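Local atomic coordinates of SH2 domain-containing protein 3C (Homo sapiens, PDB entry 3T6G), a protein that acts as an adapter in integrin-mediated cell adhesion and migration, its C-terminal Ras-GEF-like domain adopting a closed conformation required for binding BCAR1. Residues Met78-Trp82 with Gly83-Leu87; Arg102-Thr105 with Met106-Leu110; Glu275-Thr279 with Glu280-Arg284. The protein carries 2 engineered substitutions. All coordinates share one frame; numbering follows the deposited sequence.

In the fold
All three contacts are local and lie within the helical Cdc25-homology/Ras-GEF domain, in series along the chain. Contact 1 is the turn between helix 72-78 and helix 83-86. Contact 2 lies in the middle of helix 93-115, the next helix in the chain. Contact 3 joins helix 271-276 to helix 279-287. Contact 1 stands apart, its centre about 24 Å from the centres of the other two, and it also meets a chain of another protein. Contacts 2 and 3 touch, with centres about 10 Å apart: Arg102 of contact 2 probably donates to Phe277 O and Thr279 OG1 of contact 3. This pair ties distant parts of the sequence together inside the closed domain.

Contact 1. Residues Met78-Trp82 with Gly83-Leu87; sequences MGVRW and GMELL
Trp82 O accepts two backbone hydrogen bonds from the helix that follows it. The bond from Leu86 N is 3.0 Å long and reaches Trp82 O in the carbonyl plane, with an N-H...O angle of 159°. The bond from Glu85 N to Trp82 O is weak, bent to 121°. Trp82 is the N-cap residue of helix 83-86, so its carbonyl opens the helical bonding pattern; Leu87 N to Gly83 O continues it. Other polar groups find partners outside the turn. Met78 O accepts from His91 NE2 and Leu87 O from Arg96 NH1. Glu85 OE2 forms a salt bridge with a basic side chain of the chain of another protein, where a polar side chain also bonds to it.

Val80 packs against two side chains of the helix. Its CG1 lies 3.6 Å from Glu85 CG, where the two side chains cross obliquely. Val80 CG2 rests 3.9 Å from Leu86 CB, and here they meet at about a right angle. Glu85 CG stands anti to the backbone N (chi1 174°), which carries CG and CD of Glu85 past the Val80 branch. Beyond Val80, the sulfur of Met78 touches Leu86 CD2 at 3.9 Å.

The chemistry is divided. The backbone and apolar side chains hold the turn, while the carboxylate of Glu85 is committed to the partner protein. That charge is probably stabilised by its basic mate at the interface.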
# COMPACT_ATOMS: atom_id res chain seq x y z
N MET A 78 10.73 -4.38 15.43
CA MET A 78 10.62 -3.88 14.06
C MET A 78 11.93 -3.25 13.64
O MET A 78 12.29 -3.30 12.47
CB MET A 78 9.53 -2.81 13.91
CG MET A 78 8.14 -3.25 14.20
SD MET A 78 6.87 -2.21 13.47
CE MET A 78 7.03 -0.62 14.28
N GLY A 79 12.61 -2.64 14.60
CA GLY A 79 13.80 -1.83 14.34
C GLY A 79 13.46 -0.37 14.10
O GLY A 79 14.35 0.49 14.09
N VAL A 80 12.16 -0.09 13.91
CA VAL A 80 11.71 1.27 13.62
C VAL A 80 10.51 1.65 14.48
O VAL A 80 9.81 0.77 14.99
CB VAL A 80 11.33 1.43 12.13
CG1 VAL A 80 12.50 1.07 11.25
CG2 VAL A 80 10.19 0.52 11.77
N ARG A 81 10.27 2.95 14.65
CA ARG A 81 9.12 3.40 15.42
C ARG A 81 7.76 3.08 14.79
O ARG A 81 6.86 2.60 15.47
CB ARG A 81 9.22 4.91 15.69
CG ARG A 81 10.17 5.26 16.81
CD ARG A 81 10.23 6.76 17.06
NE ARG A 81 10.83 7.06 18.36
CZ ARG A 81 12.12 6.91 18.66
NH1 ARG A 81 12.98 6.44 17.76
NH2 ARG A 81 12.56 7.22 19.88
N TRP A 82 7.60 3.31 13.49
CA TRP A 82 6.27 3.27 12.85
C TRP A 82 6.15 2.33 11.66
O TRP A 82 7.10 2.14 10.90
CB TRP A 82 5.92 4.68 12.40
CG TRP A 82 5.97 5.65 13.53
CD1 TRP A 82 6.79 6.74 13.65
CD2 TRP A 82 5.17 5.61 14.72
NE1 TRP A 82 6.55 7.39 14.84
CE2 TRP A 82 5.56 6.72 15.52
CE3 TRP A 82 4.16 4.76 15.19
CZ2 TRP A 82 4.98 6.99 16.75
CZ3 TRP A 82 3.57 5.04 16.42
CH2 TRP A 82 3.98 6.15 17.19
N GLY A 83 4.98 1.73 11.50
CA GLY A 83 4.71 0.83 10.38
C GLY A 83 4.90 1.53 9.04
O GLY A 83 5.21 0.90 8.04
N MET A 84 4.73 2.85 9.02
CA MET A 84 4.90 3.58 7.79
C MET A 84 6.33 3.46 7.35
O MET A 84 6.61 3.30 6.16
CB MET A 84 4.51 5.06 7.95
CG MET A 84 2.99 5.33 8.01
SD MET A 84 2.02 4.68 6.62
CE MET A 84 1.57 3.08 7.25
N GLU A 85 7.24 3.55 8.32
CA GLU A 85 8.67 3.40 8.06
C GLU A 85 8.96 1.95 7.72
O GLU A 85 9.67 1.66 6.75
CB GLU A 85 9.49 3.83 9.26
CG GLU A 85 10.97 3.58 9.12
CD GLU A 85 11.79 4.54 9.97
OE1 GLU A 85 11.16 5.32 10.72
OE2 GLU A 85 13.04 4.52 9.87
N LEU A 86 8.37 1.04 8.47
CA LEU A 86 8.62 -0.38 8.27
C LEU A 86 8.34 -0.84 6.84
O LEU A 86 9.03 -1.71 6.32
CB LEU A 86 7.84 -1.25 9.26
CG LEU A 86 8.14 -2.74 9.05
CD1 LEU A 86 9.64 -3.00 9.29
CD2 LEU A 86 7.32 -3.68 9.92
N LEU A 87 7.32 -0.27 6.20
CA LEU A 87 6.92 -0.79 4.89
C LEU A 87 7.76 -0.31 3.69
O LEU A 87 7.52 -0.73 2.56
CB LEU A 87 5.41 -0.64 4.64
CG LEU A 87 4.74 0.69 4.94
CD1 LEU A 87 5.13 1.70 3.91
CD2 LEU A 87 3.25 0.51 4.95

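Contact 2. Residues Arg102-Thr105 with Met106-Leu110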
# COMPACT_ATOMS: atom_id res chain seq x y z
N ARG A 102 -5.54 -6.89 3.14
CA ARG A 102 -6.56 -6.10 3.79
C ARG A 102 -7.32 -5.30 2.75
O ARG A 102 -8.55 -5.36 2.67
CB ARG A 102 -5.98 -5.16 4.85
CG ARG A 102 -7.06 -4.58 5.79
CD ARG A 102 -6.52 -3.67 6.89
NE ARG A 102 -7.55 -2.79 7.41
CZ ARG A 102 -8.62 -3.21 8.09
NH1 ARG A 102 -8.82 -4.50 8.34
NH2 ARG A 102 -9.50 -2.33 8.53
N PHE A 103 -6.56 -4.53 1.98
CA PHE A 103 -7.07 -3.69 0.90
C PHE A 103 -8.02 -4.45 -0.05
O PHE A 103 -9.22 -4.13 -0.12
CB PHE A 103 -5.89 -3.11 0.13
CG PHE A 103 -6.26 -2.04 -0.86
CD1 PHE A 103 -6.32 -0.71 -0.47
CD2 PHE A 103 -6.52 -2.36 -2.18
CE1 PHE A 103 -6.64 0.28 -1.38
CE2 PHE A 103 -6.83 -1.36 -3.10
CZ PHE A 103 -6.89 -0.04 -2.70
N HIS A 104 -7.52 -5.45 -0.77
CA HIS A 104 -8.41 -6.09 -1.71
C HIS A 104 -9.58 -6.82 -1.05
O HIS A 104 -10.69 -6.83 -1.57
CB HIS A 104 -7.72 -6.99 -2.73
CG HIS A 104 -8.60 -7.31 -3.90
ND1 HIS A 104 -9.27 -6.34 -4.62
CD2 HIS A 104 -8.96 -8.49 -4.46
CE1 HIS A 104 -9.99 -6.90 -5.57
NE2 HIS A 104 -9.82 -8.21 -5.50
N THR A 105 -9.32 -7.44 0.09
CA THR A 105 -10.36 -8.18 0.78
C THR A 105 -11.50 -7.28 1.29
O THR A 105 -12.67 -7.66 1.24
CB THR A 105 -9.76 -9.04 1.85
OG1 THR A 105 -9.09 -10.12 1.21
CG2 THR A 105 -10.83 -9.63 2.78
N MET A 106 -11.14 -6.10 1.75
CA MET A 106 -12.10 -5.07 2.11
C MET A 106 -12.99 -4.72 0.90
O MET A 106 -14.22 -4.77 1.01
CB MET A 106 -11.33 -3.84 2.60
CG MET A 106 -12.14 -2.59 2.88
SD MET A 106 -13.09 -2.70 4.40
CE MET A 106 -12.01 -3.56 5.54
N SER A 107 -12.38 -4.36 -0.23
CA SER A 107 -13.12 -4.03 -1.47
C SER A 107 -14.13 -5.11 -1.83
O SER A 107 -15.28 -4.83 -2.16
CB SER A 107 -12.15 -3.82 -2.62
OG SER A 107 -11.35 -2.68 -2.39
N ILE A 108 -13.70 -6.36 -1.70
CA ILE A 108 -14.62 -7.47 -1.89
C ILE A 108 -15.82 -7.38 -0.91
O ILE A 108 -16.98 -7.51 -1.31
CB ILE A 108 -13.89 -8.80 -1.71
CG1 ILE A 108 -12.76 -8.91 -2.74
CG2 ILE A 108 -14.85 -9.95 -1.84
CD1 ILE A 108 -12.19 -10.33 -2.88
N MET A 109 -15.52 -7.16 0.37
CA MET A 109 -16.54 -7.11 1.42
C MET A 109 -17.59 -6.08 1.04
O MET A 109 -18.77 -6.40 0.96
CB MET A 109 -15.89 -6.71 2.76
CG MET A 109 -16.87 -6.43 3.91
SD MET A 109 -17.49 -8.01 4.47
CE MET A 109 -18.03 -7.60 6.13
N LEU A 110 -17.15 -4.85 0.82
CA LEU A 110 -18.03 -3.78 0.38
C LEU A 110 -18.81 -4.14 -0.90
O LEU A 110 -20.00 -3.87 -1.00
CB LEU A 110 -17.24 -2.46 0.23
CG LEU A 110 -16.65 -2.06 1.58
CD1 LEU A 110 -15.90 -0.74 1.57
CD2 LEU A 110 -17.78 -2.01 2.59
O HOH W 1 -9.53 -3.53 -4.15
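The amides of Met106 to Met109 donate to the carbonyls of Arg102 to Thr105, each bond spanning four residues as in an alpha helix. Met106 N to Arg102 O is the shortest, at 2.8 Å. Ser107 N to Phe103 O is the straightest, with an N-H...O angle of 176°. The Arg102 charge is paired with Asp61 in a salt bridge. A water joins two side chains one turn apart: it lies 2.9 Å from His104 ND1, in the ring plane at the edge, and donates to Ser107 OG at 2.7 Å. Ser107 OG also bonds to Ala150 O, so two partners hold the hydroxyl.

The packing lies around this frame. Ile108 CG1 sits over one face of the His104 ring in a CH-pi contact, 4.3 Å from the centroid and 18° off the normal. CG1 lies beside the backbone N of Ile108 (chi1 -60°), which directs it back towards that ring. With His104 cut back to an alanine, the water would probably lose one of its mates and Ile108 CG1 its ring partner. Arg102 and Met106 run side by side; Met106 CE lies over the guanidinium face, 4.1 Å from Arg102 NH2.

Outside the segments, Phe103 and Leu110 pack on helix 145-155, and Arg102 reaches helix 50-64. Thr105, Met106 and Met109 meet helix 279-287.

Contact 3. Residues Glu275-Thr279 with Glu280-Arg284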
# COMPACT_ATOMS: atom_id res chain seq x y z
N GLU A 275 -15.38 -5.75 14.59
CA GLU A 275 -15.23 -7.09 14.01
C GLU A 275 -15.41 -7.09 12.49
O GLU A 275 -14.60 -7.70 11.76
CB GLU A 275 -16.19 -8.08 14.65
CG GLU A 275 -15.93 -9.51 14.25
CD GLU A 275 -16.41 -10.48 15.31
OE1 GLU A 275 -16.68 -10.02 16.45
OE2 GLU A 275 -16.53 -11.69 15.02
N VAL A 276 -16.45 -6.38 12.02
CA VAL A 276 -16.86 -6.39 10.61
C VAL A 276 -15.74 -5.88 9.71
O VAL A 276 -15.53 -6.36 8.60
CB VAL A 276 -18.15 -5.53 10.40
CG1 VAL A 276 -18.43 -5.34 8.95
CG2 VAL A 276 -19.37 -6.19 11.10
N PHE A 277 -14.99 -4.91 10.24
CA PHE A 277 -13.92 -4.26 9.51
C PHE A 277 -12.56 -4.90 9.81
O PHE A 277 -11.50 -4.28 9.59
CB PHE A 277 -13.89 -2.78 9.88
CG PHE A 277 -14.96 -1.99 9.21
CD1 PHE A 277 -15.12 -2.06 7.83
CD2 PHE A 277 -15.84 -1.22 9.96
CE1 PHE A 277 -16.12 -1.34 7.20
CE2 PHE A 277 -16.85 -0.49 9.33
CZ PHE A 277 -16.99 -0.55 7.96
N SER A 278 -12.59 -6.12 10.33
CA SER A 278 -11.36 -6.84 10.59
C SER A 278 -11.14 -7.87 9.47
O SER A 278 -12.09 -8.59 9.08
CB SER A 278 -11.40 -7.51 11.97
OG SER A 278 -11.45 -8.93 11.85
N THR A 279 -9.90 -7.92 8.96
CA THR A 279 -9.54 -8.75 7.79
C THR A 279 -9.71 -10.25 8.06
O THR A 279 -10.21 -10.99 7.20
CB THR A 279 -8.09 -8.52 7.33
OG1 THR A 279 -7.92 -7.14 6.97
CG2 THR A 279 -7.78 -9.40 6.14
N GLU A 280 -9.29 -10.69 9.24
CA GLU A 280 -9.56 -12.04 9.69
C GLU A 280 -11.05 -12.36 9.66
O GLU A 280 -11.47 -13.42 9.19
CB GLU A 280 -9.01 -12.26 11.10
CG GLU A 280 -7.59 -11.73 11.31
CD GLU A 280 -6.80 -12.54 12.34
OE1 GLU A 280 -5.84 -12.00 12.94
OE2 GLU A 280 -7.12 -13.72 12.55
N PHE A 281 -11.87 -11.45 10.18
CA PHE A 281 -13.31 -11.65 10.13
C PHE A 281 -13.75 -11.78 8.66
O PHE A 281 -14.50 -12.70 8.29
CB PHE A 281 -14.07 -10.51 10.83
CG PHE A 281 -15.54 -10.47 10.49
CD1 PHE A 281 -16.45 -11.28 11.15
CD2 PHE A 281 -16.01 -9.61 9.50
CE1 PHE A 281 -17.82 -11.24 10.83
CE2 PHE A 281 -17.38 -9.55 9.18
CZ PHE A 281 -18.28 -10.38 9.83
N GLN A 282 -13.26 -10.88 7.82
CA GLN A 282 -13.61 -10.92 6.41
C GLN A 282 -13.18 -12.19 5.70
O GLN A 282 -13.99 -12.84 5.04
CB GLN A 282 -13.12 -9.66 5.71
CG GLN A 282 -13.79 -8.43 6.32
CD GLN A 282 -13.29 -7.14 5.76
OE1 GLN A 282 -12.39 -7.13 4.93
NE2 GLN A 282 -13.85 -6.03 6.23
N MET A 283 -11.93 -12.58 5.87
CA MET A 283 -11.46 -13.80 5.23
C MET A 283 -12.38 -14.98 5.57
O MET A 283 -12.82 -15.70 4.69
CB MET A 283 -10.00 -14.09 5.59
CG MET A 283 -9.08 -12.99 5.10
SD MET A 283 -7.39 -13.16 5.68
CE MET A 283 -6.86 -14.57 4.67
N ARG A 284 -12.68 -15.15 6.85
CA ARG A 284 -13.57 -16.22 7.30
C ARG A 284 -14.99 -16.09 6.76
O ARG A 284 -15.60 -17.07 6.31
CB ARG A 284 -13.60 -16.25 8.83
CG ARG A 284 -12.42 -16.97 9.45
CD ARG A 284 -12.65 -18.45 9.33
NE ARG A 284 -11.99 -19.15 10.42
CZ ARG A 284 -12.62 -19.70 11.45
NH1 ARG A 284 -13.94 -19.67 11.53
NH2 ARG A 284 -11.91 -20.31 12.39
O HOH W 2 -9.83 -6.55 4.88
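This contact is a tight helix-to-helix turn, with Ser278 as the N-cap of helix 279-287, just after helix 271-276. Ser278 OG accepts from Phe281 N at 3.1 Å, the capping bond. Ser278 O accepts from Gln282 N, and Thr279 O from Met283 N at 2.7 Å. Gln282 reaches back to the preceding helix: its NE2 donates to Val276 O at 2.9 Å, on a lone pair in the carbonyl plane. Val276 O is only 11° out of the Gln282 amide plane. At the other end of the amide, Gln282 OE1 accepts from a water at 2.6 Å, and Thr279 OG1 donates to the same water. Arg102 of helix 93-115 also bonds to this hydroxyl.

The Phe281 ring packs against the end of helix 271-276, with Val276 N over one face. Phe281 CG lies anti to its backbone N (chi1 164°), which brings Phe281 CD1 within 3.6 Å of Glu275 CG. The carboxylate and ring planes are nearly perpendicular. Glu275 OE2 bonds to Ser23. Thr279 CG2 meets Met283 SD at 3.8 Å.

Both ends of the Gln282 amide are thus engaged, which fixes its orientation. One buried side chain ties the last turn of the first helix to the start of the next.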